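Local coordinates for putative uncharacterized protein TTHA0988 (Thermus thermophilus, PDB 3OPF) that is of uncharacterised function but is probably an ATP-binding hydrolase related to urea carboxylase, at residues A[296-301]-A[323-328]; A[410-415]-A[486-491]. All blocks are in the same frame, centred on the assembly; numbering follows the deposited sequence.

Contact 1: residues A[296-301]-A[323-328]; sequences YGFVAL and FRPRGP
Val-299 and Arg-324 form the antiparallel hydrogen-bonded pair of this contact: Val-299 N reaches Arg-324 O at 2.9 Å, Arg-324 N returns to Val-299 O at 2.8 Å, and the short strand axes run at 150°. One step further along, Arg-326 N donates to Gly-297 O, a nearly straight bond. The backbone angles of Gly-297 would press any CB against the preceding carbonyl oxygen, which accounts for glycine there.

On one face, Val-299 and Arg-324 lie side by side, CG1 of the valine 3.7 Å from CB of the arginine. The arginine chain bends at chi3 (-65°), which brings the guanidinium beneath Leu-301. CD1 of Leu-301 lies over one guanidinium face, 3.4 Å from Arg-324 CZ. The charge itself is met by a salt bridge from NH1 to Glu-306, on strand 305-307 at the far side of strand 298-302.

The other face is apolar. Ala-300 CB sits 4.0 Å from Phe-323 CE1, while the side chains of Phe-298 and Phe-323 cross at about a right angle, CD1 of the former 3.7 Å from CB of the latter. Phe-276 and Phe-293 meet the Phe-323 ring. The pair lies inside an antiparallel beta-sheet, strand 298-302 between 305-307 and 320-325, in the cyclophilin-like carboxyltransferase A and B region, its aromatic face meeting Phe-293 of strand 289-295 in another beta-sheet.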
ATOM      1  N   TYR A 296     -21.227  -5.816  -0.932  1.00 31.47           N
ATOM      2  CA  TYR A 296     -21.756  -6.910  -1.743  1.00 30.96           C
ATOM      3  C   TYR A 296     -21.206  -8.251  -1.277  1.00 31.15           C
ATOM      4  O   TYR A 296     -20.405  -8.311  -0.344  1.00 33.04           O
ATOM      5  CB  TYR A 296     -21.432  -6.661  -3.223  1.00 31.25           C
ATOM      6  CG  TYR A 296     -21.896  -5.298  -3.708  1.00 29.76           C
ATOM      7  CD1 TYR A 296     -23.144  -5.135  -4.311  1.00 31.18           C
ATOM      8  CD2 TYR A 296     -21.096  -4.167  -3.533  1.00 29.34           C
ATOM      9  CE1 TYR A 296     -23.580  -3.878  -4.750  1.00 27.24           C
ATOM     10  CE2 TYR A 296     -21.521  -2.900  -3.967  1.00 30.49           C
ATOM     11  CZ  TYR A 296     -22.762  -2.765  -4.570  1.00 29.87           C
ATOM     12  OH  TYR A 296     -23.183  -1.526  -4.995  1.00 31.02           O
ATOM     13  N   GLY A 297     -21.686  -9.329  -1.887  1.00 34.33           N
ATOM     14  CA  GLY A 297     -21.183 -10.663  -1.594  1.00 35.82           C
ATOM     15  C   GLY A 297     -21.853 -11.399  -0.443  1.00 36.73           C
ATOM     16  O   GLY A 297     -21.612 -12.594  -0.271  1.00 37.54           O
ATOM     17  N   PHE A 298     -22.688 -10.718   0.343  1.00 35.32           N
ATOM     18  CA  PHE A 298     -23.358 -11.362   1.480  1.00 35.66           C
ATOM     19  C   PHE A 298     -24.779 -10.856   1.745  1.00 35.45           C
ATOM     20  O   PHE A 298     -25.199  -9.824   1.227  1.00 36.90           O
ATOM     21  CB  PHE A 298     -22.568 -11.147   2.769  1.00 35.14           C
ATOM     22  CG  PHE A 298     -21.113 -11.524   2.691  1.00 38.88           C
ATOM     23  CD1 PHE A 298     -20.685 -12.781   3.105  1.00 37.65           C
ATOM     24  CD2 PHE A 298     -20.165 -10.605   2.250  1.00 39.08           C
ATOM     25  CE1 PHE A 298     -19.342 -13.126   3.059  1.00 37.03           C
ATOM     26  CE2 PHE A 298     -18.821 -10.942   2.201  1.00 38.36           C
ATOM     27  CZ  PHE A 298     -18.407 -12.207   2.609  1.00 37.81           C
ATOM     28  N   VAL A 299     -25.505 -11.609   2.564  1.00 34.06           N
ATOM     29  CA  VAL A 299     -26.671 -11.107   3.284  1.00 35.62           C
ATOM     30  C   VAL A 299     -26.358 -11.281   4.771  1.00 33.66           C
ATOM     31  O   VAL A 299     -25.782 -12.293   5.172  1.00 33.59           O
ATOM     32  CB  VAL A 299     -27.985 -11.847   2.891  1.00 37.72           C
ATOM     33  CG1 VAL A 299     -27.904 -13.331   3.195  1.00 39.58           C
ATOM     34  CG2 VAL A 299     -29.178 -11.236   3.605  1.00 40.51           C
ATOM     35  N   ALA A 300     -26.696 -10.293   5.587  1.00 32.97           N
ATOM     36  CA  ALA A 300     -26.432 -10.401   7.024  1.00 33.71           C
ATOM     37  C   ALA A 300     -27.527 -11.242   7.673  1.00 32.72           C
ATOM     38  O   ALA A 300     -28.683 -11.196   7.258  1.00 34.42           O
ATOM     39  CB  ALA A 300     -26.333  -9.022   7.670  1.00 32.37           C
ATOM     40  N   LEU A 301     -27.146 -12.027   8.674  1.00 33.74           N
ATOM     41  CA  LEU A 301     -28.076 -12.907   9.377  1.00 35.14           C
ATOM     42  C   LEU A 301     -28.076 -12.582  10.859  1.00 35.29           C
ATOM     43  O   LEU A 301     -27.045 -12.706  11.523  1.00 33.73           O
ATOM     44  CB  LEU A 301     -27.667 -14.371   9.209  1.00 36.67           C
ATOM     45  CG  LEU A 301     -28.294 -15.173   8.080  1.00 44.30           C
ATOM     46  CD1 LEU A 301     -27.556 -16.491   7.941  1.00 47.12           C
ATOM     47  CD2 LEU A 301     -29.783 -15.396   8.357  1.00 49.22           C
ATOM     48  N   PHE A 323     -22.823 -13.604   8.365  1.00 32.67           N
ATOM     49  CA  PHE A 323     -22.929 -13.143   6.984  1.00 31.78           C
ATOM     50  C   PHE A 323     -22.971 -14.351   6.051  1.00 34.57           C
ATOM     51  O   PHE A 323     -22.027 -15.139   6.010  1.00 35.70           O
ATOM     52  CB  PHE A 323     -21.751 -12.224   6.650  1.00 32.13           C
ATOM     53  CG  PHE A 323     -21.684 -10.998   7.522  1.00 29.33           C
ATOM     54  CD1 PHE A 323     -22.381  -9.851   7.185  1.00 30.56           C
ATOM     55  CD2 PHE A 323     -20.952 -11.010   8.704  1.00 30.16           C
ATOM     56  CE1 PHE A 323     -22.341  -8.729   8.003  1.00 28.26           C
ATOM     57  CE2 PHE A 323     -20.898  -9.887   9.522  1.00 31.05           C
ATOM     58  CZ  PHE A 323     -21.597  -8.747   9.168  1.00 29.71           C
ATOM     59  N   ARG A 324     -24.087 -14.517   5.340  1.00 35.17           N
ATOM     60  CA  ARG A 324     -24.266 -15.630   4.422  1.00 35.32           C
ATOM     61  C   ARG A 324     -23.826 -15.213   3.022  1.00 36.29           C
ATOM     62  O   ARG A 324     -24.370 -14.254   2.456  1.00 33.14           O
ATOM     63  CB  ARG A 324     -25.727 -16.068   4.390  1.00 37.64           C
ATOM     64  CG  ARG A 324     -26.015 -17.217   3.429  1.00 41.61           C
ATOM     65  CD  ARG A 324     -27.491 -17.584   3.462  1.00 47.35           C
ATOM     66  NE  ARG A 324     -27.879 -18.114   4.770  1.00 51.13           N
ATOM     67  CZ  ARG A 324     -29.103 -18.048   5.294  1.00 57.50           C
ATOM     68  NH1 ARG A 324     -30.099 -17.458   4.638  1.00 60.71           N
ATOM     69  NH2 ARG A 324     -29.334 -18.574   6.493  1.00 60.58           N
ATOM     70  N   PRO A 325     -22.844 -15.930   2.451  1.00 34.77           N
ATOM     71  CA  PRO A 325     -22.403 -15.552   1.105  1.00 35.49           C
ATOM     72  C   PRO A 325     -23.544 -15.556   0.083  1.00 36.86           C
ATOM     73  O   PRO A 325     -24.382 -16.452   0.089  1.00 35.36           O
ATOM     74  CB  PRO A 325     -21.348 -16.605   0.768  1.00 34.88           C
ATOM     75  CG  PRO A 325     -20.825 -17.051   2.099  1.00 36.42           C
ATOM     76  CD  PRO A 325     -21.987 -16.973   3.050  1.00 35.04           C
ATOM     77  N   ARG A 326     -23.578 -14.531  -0.762  1.00 39.27           N
ATOM     78  CA  ARG A 326     -24.638 -14.364  -1.756  1.00 41.68           C
ATOM     79  C   ARG A 326     -24.130 -13.404  -2.830  1.00 42.24           C
ATOM     80  O   ARG A 326     -23.987 -12.208  -2.580  1.00 41.70           O
ATOM     81  CB  ARG A 326     -25.901 -13.806  -1.091  1.00 42.69           C
ATOM     82  CG  ARG A 326     -27.157 -13.756  -1.979  1.00 48.61           C
ATOM     83  CD  ARG A 326     -28.035 -14.993  -1.813  1.00 54.06           C
ATOM     84  NE  ARG A 326     -28.567 -15.130  -0.453  1.00 57.67           N
ATOM     85  CZ  ARG A 326     -29.243 -16.190  -0.002  1.00 58.61           C
ATOM     86  NH1 ARG A 326     -29.485 -17.231  -0.792  1.00 60.40           N
ATOM     87  NH2 ARG A 326     -29.676 -16.214   1.255  1.00 57.49           N
ATOM     88  N   GLY A 327     -23.843 -13.932  -4.016  1.00 45.06           N
ATOM     89  CA  GLY A 327     -23.298 -13.127  -5.111  1.00 46.34           C
ATOM     90  C   GLY A 327     -24.308 -12.115  -5.634  1.00 48.11           C
ATOM     91  O   GLY A 327     -25.487 -12.178  -5.282  1.00 49.61           O
ATOM     92  N   PRO A 328     -23.851 -11.156  -6.462  1.00 46.94           N
ATOM     93  CA  PRO A 328     -22.465 -10.965  -6.874  1.00 45.21           C
ATOM     94  C   PRO A 328     -21.664 -10.165  -5.849  1.00 39.34           C
ATOM     95  O   PRO A 328     -22.218  -9.688  -4.855  1.00 39.65           O
ATOM     96  CB  PRO A 328     -22.606 -10.182  -8.183  1.00 46.35           C
ATOM     97  CG  PRO A 328     -23.817  -9.355  -7.980  1.00 48.06           C
ATOM     98  CD  PRO A 328     -24.737 -10.145  -7.070  1.00 49.29           C
TER
HETATM   99  O   HOH W   1     -25.742  -9.546  -1.245  1.00 42.27           O

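Contact 2: residues A[410-415]-A[486-491]; sequences SGPFRV and GVEIHF
Arg-414 reaches across to the chain at Gly-486 and Glu-488, and its path can be followed atom by atom. CB starts 4.1 Å from Val-487 O; the bend at chi2 (-92°) turns the chain along the partner segment, so that CD comes 3.3 Å from Gly-486 O. NE and CZ then pass Glu-488 CB, which sits over the centre of the guanidinium face, 3.8 Å from CZ. At the tip, NH2 donates to Gly-486 O at 2.7 Å, in the guanidinium plane and almost in line with the carbonyl. NH1 is 4.1 Å from Glu-488 OE2, too far and too far out of plane for a salt bridge. Arg-414 and Glu-488 are a non-hydrogen-bonded antiparallel pair of strands 413-418 and 488-492 in a cyclophilin-like domain, next to the hydrogen-bonded pair Phe-413 and Ile-489. Replacing Glu-488 by glycine would probably uncover that guanidinium face and deprive Arg-414 of a nearby opposite charge. On the opposite face of the ladder, the edge of Phe-491 meets the face of Phe-413 in an offset edge-to-face pair, centroids 5.7 Å apart, and Val-415 CG2 packs 3.7 Å from Ile-489 CD1.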
ATOM      1  N   SER A 410      -8.828  -4.526 -26.677  1.00 41.89           N
ATOM      2  CA  SER A 410      -9.012  -5.379 -27.864  1.00 42.75           C
ATOM      3  C   SER A 410     -10.003  -6.526 -27.663  1.00 42.71           C
ATOM      4  O   SER A 410     -10.574  -7.026 -28.628  1.00 42.02           O
ATOM      5  CB  SER A 410      -7.668  -5.943 -28.345  1.00 43.53           C
ATOM      6  OG  SER A 410      -7.142  -6.910 -27.447  1.00 42.23           O
ATOM      7  N   GLY A 411     -10.207  -6.945 -26.417  1.00 40.96           N
ATOM      8  CA  GLY A 411     -11.111  -8.053 -26.128  1.00 40.85           C
ATOM      9  C   GLY A 411     -11.209  -8.319 -24.639  1.00 38.97           C
ATOM     10  O   GLY A 411     -10.516  -7.673 -23.851  1.00 38.88           O
ATOM     11  N   PRO A 412     -12.079  -9.260 -24.239  1.00 38.34           N
ATOM     12  CA  PRO A 412     -12.273  -9.531 -22.813  1.00 38.43           C
ATOM     13  C   PRO A 412     -11.030 -10.069 -22.102  1.00 35.96           C
ATOM     14  O   PRO A 412     -10.253 -10.831 -22.681  1.00 35.55           O
ATOM     15  CB  PRO A 412     -13.393 -10.585 -22.794  1.00 38.19           C
ATOM     16  CG  PRO A 412     -13.429 -11.148 -24.144  1.00 40.82           C
ATOM     17  CD  PRO A 412     -13.000 -10.050 -25.071  1.00 41.69           C
ATOM     18  N   PHE A 413     -10.855  -9.639 -20.859  1.00 34.37           N
ATOM     19  CA  PHE A 413      -9.880 -10.220 -19.949  1.00 34.11           C
ATOM     20  C   PHE A 413     -10.654 -10.949 -18.862  1.00 33.78           C
ATOM     21  O   PHE A 413     -11.862 -10.776 -18.724  1.00 35.15           O
ATOM     22  CB  PHE A 413      -9.013  -9.132 -19.304  1.00 33.99           C
ATOM     23  CG  PHE A 413      -7.978  -8.551 -20.223  1.00 33.43           C
ATOM     24  CD1 PHE A 413      -8.340  -7.651 -21.216  1.00 35.28           C
ATOM     25  CD2 PHE A 413      -6.635  -8.882 -20.076  1.00 33.71           C
ATOM     26  CE1 PHE A 413      -7.379  -7.103 -22.067  1.00 40.27           C
ATOM     27  CE2 PHE A 413      -5.670  -8.344 -20.922  1.00 39.72           C
ATOM     28  CZ  PHE A 413      -6.045  -7.450 -21.920  1.00 39.80           C
ATOM     29  N   ARG A 414      -9.948 -11.767 -18.093  1.00 34.83           N
ATOM     30  CA  ARG A 414     -10.542 -12.477 -16.966  1.00 34.45           C
ATOM     31  C   ARG A 414      -9.634 -12.293 -15.767  1.00 32.01           C
ATOM     32  O   ARG A 414      -8.410 -12.243 -15.904  1.00 31.54           O
ATOM     33  CB  ARG A 414     -10.691 -13.969 -17.278  1.00 36.19           C
ATOM     34  CG  ARG A 414     -11.742 -14.303 -18.309  1.00 44.20           C
ATOM     35  CD  ARG A 414     -13.087 -14.599 -17.666  1.00 46.91           C
ATOM     36  NE  ARG A 414     -14.128 -14.825 -18.664  1.00 46.31           N
ATOM     37  CZ  ARG A 414     -15.393 -15.136 -18.385  1.00 46.39           C
ATOM     38  NH1 ARG A 414     -16.259 -15.317 -19.374  1.00 45.74           N
ATOM     39  NH2 ARG A 414     -15.797 -15.274 -17.124  1.00 43.67           N
ATOM     40  N   VAL A 415     -10.237 -12.179 -14.592  1.00 30.94           N
ATOM     41  CA  VAL A 415      -9.474 -12.069 -13.362  1.00 30.02           C
ATOM     42  C   VAL A 415      -8.841 -13.425 -13.037  1.00 27.80           C
ATOM     43  O   VAL A 415      -9.539 -14.419 -12.840  1.00 29.17           O
ATOM     44  CB  VAL A 415     -10.357 -11.590 -12.193  1.00 27.60           C
ATOM     45  CG1 VAL A 415      -9.599 -11.674 -10.859  1.00 30.12           C
ATOM     46  CG2 VAL A 415     -10.844 -10.164 -12.459  1.00 27.52           C
ATOM     47  N   GLY A 486     -12.157 -15.264 -12.150  1.00 31.04           N
ATOM     48  CA  GLY A 486     -13.186 -15.700 -13.089  1.00 32.76           C
ATOM     49  C   GLY A 486     -14.021 -14.562 -13.647  1.00 31.71           C
ATOM     50  O   GLY A 486     -14.623 -14.706 -14.707  1.00 32.50           O
ATOM     51  N   VAL A 487     -14.069 -13.432 -12.940  1.00 30.66           N
ATOM     52  CA  VAL A 487     -14.862 -12.294 -13.395  1.00 29.62           C
ATOM     53  C   VAL A 487     -14.328 -11.801 -14.735  1.00 30.81           C
ATOM     54  O   VAL A 487     -13.120 -11.671 -14.917  1.00 30.51           O
ATOM     55  CB  VAL A 487     -14.865 -11.133 -12.370  1.00 29.97           C
ATOM     56  CG1 VAL A 487     -15.611  -9.927 -12.933  1.00 32.94           C
ATOM     57  CG2 VAL A 487     -15.491 -11.583 -11.054  1.00 28.93           C
ATOM     58  N   GLU A 488     -15.234 -11.567 -15.682  1.00 31.01           N
ATOM     59  CA  GLU A 488     -14.876 -11.006 -16.979  1.00 33.38           C
ATOM     60  C   GLU A 488     -14.714  -9.483 -16.876  1.00 33.97           C
ATOM     61  O   GLU A 488     -15.459  -8.824 -16.151  1.00 34.09           O
ATOM     62  CB  GLU A 488     -15.943 -11.366 -18.011  1.00 34.24           C
ATOM     63  CG  GLU A 488     -15.659 -10.871 -19.415  1.00 37.16           C
ATOM     64  CD  GLU A 488     -16.641 -11.439 -20.419  1.00 44.96           C
ATOM     65  OE1 GLU A 488     -17.843 -11.546 -20.086  1.00 48.85           O
ATOM     66  OE2 GLU A 488     -16.210 -11.783 -21.535  1.00 49.42           O
ATOM     67  N   ILE A 489     -13.725  -8.946 -17.595  1.00 34.61           N
ATOM     68  CA  ILE A 489     -13.448  -7.512 -17.633  1.00 33.16           C
ATOM     69  C   ILE A 489     -13.273  -7.052 -19.089  1.00 35.71           C
ATOM     70  O   ILE A 489     -12.623  -7.730 -19.890  1.00 35.18           O
ATOM     71  CB  ILE A 489     -12.184  -7.169 -16.806  1.00 34.82           C
ATOM     72  CG1 ILE A 489     -12.429  -7.492 -15.324  1.00 35.39           C
ATOM     73  CG2 ILE A 489     -11.785  -5.707 -16.992  1.00 30.99           C
ATOM     74  CD1 ILE A 489     -11.328  -7.063 -14.394  1.00 39.29           C
ATOM     75  N   HIS A 490     -13.900  -5.927 -19.434  1.00 36.20           N
ATOM     76  CA  HIS A 490     -13.656  -5.235 -20.701  1.00 37.87           C
ATOM     77  C   HIS A 490     -13.108  -3.848 -20.384  1.00 37.95           C
ATOM     78  O   HIS A 490     -13.614  -3.169 -19.486  1.00 38.78           O
ATOM     79  CB  HIS A 490     -14.949  -5.084 -21.496  1.00 39.72           C
ATOM     80  CG  HIS A 490     -15.548  -6.380 -21.946  1.00 44.53           C
ATOM     81  ND1 HIS A 490     -15.383  -6.872 -23.225  1.00 50.84           N
ATOM     82  CD2 HIS A 490     -16.333  -7.273 -21.298  1.00 46.03           C
ATOM     83  CE1 HIS A 490     -16.032  -8.016 -23.341  1.00 50.88           C
ATOM     84  NE2 HIS A 490     -16.612  -8.285 -22.183  1.00 51.16           N
ATOM     85  N   PHE A 491     -12.079  -3.423 -21.112  1.00 37.69           N
ATOM     86  CA  PHE A 491     -11.550  -2.074 -20.966  1.00 34.86           C
ATOM     87  C   PHE A 491     -12.071  -1.216 -22.111  1.00 37.22           C
ATOM     88  O   PHE A 491     -12.143  -1.687 -23.244  1.00 36.07           O
ATOM     89  CB  PHE A 491     -10.021  -2.082 -20.966  1.00 35.05           C
ATOM     90  CG  PHE A 491      -9.419  -2.698 -19.741  1.00 34.68           C
ATOM     91  CD1 PHE A 491      -9.509  -2.058 -18.519  1.00 35.19           C
ATOM     92  CD2 PHE A 491      -8.759  -3.920 -19.806  1.00 36.62           C
ATOM     93  CE1 PHE A 491      -8.948  -2.621 -17.380  1.00 34.12           C
ATOM     94  CE2 PHE A 491      -8.205  -4.491 -18.666  1.00 32.06           C
ATOM     95  CZ  PHE A 491      -8.301  -3.837 -17.458  1.00 32.92           C
TER
HETATM   96  O   HOH W   2     -10.911  -5.093 -23.168  1.00 25.97           O

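In the fold
Both contacts are antiparallel strand pairs within the same carboxyltransferase A and B region, but of separate beta layers: contact 1 joins strands 298-302 and 320-325, contact 2 strands 413-418 and 488-492. Their centres lie 24 Å apart and their nearest atoms about 8 Å, without touching. Each is partly buried, with aromatic residues on the inner face and an arginine on the outer one. In contact 1 the arginine pairs with a glutamate of a third strand, whereas in contact 2 the guanidinium donates to a backbone carbonyl across the pair, with a glutamate nearby but beyond salt-bridge distance. Contact 1 joins segments about twenty residues apart along the chain, contact 2 some seventy.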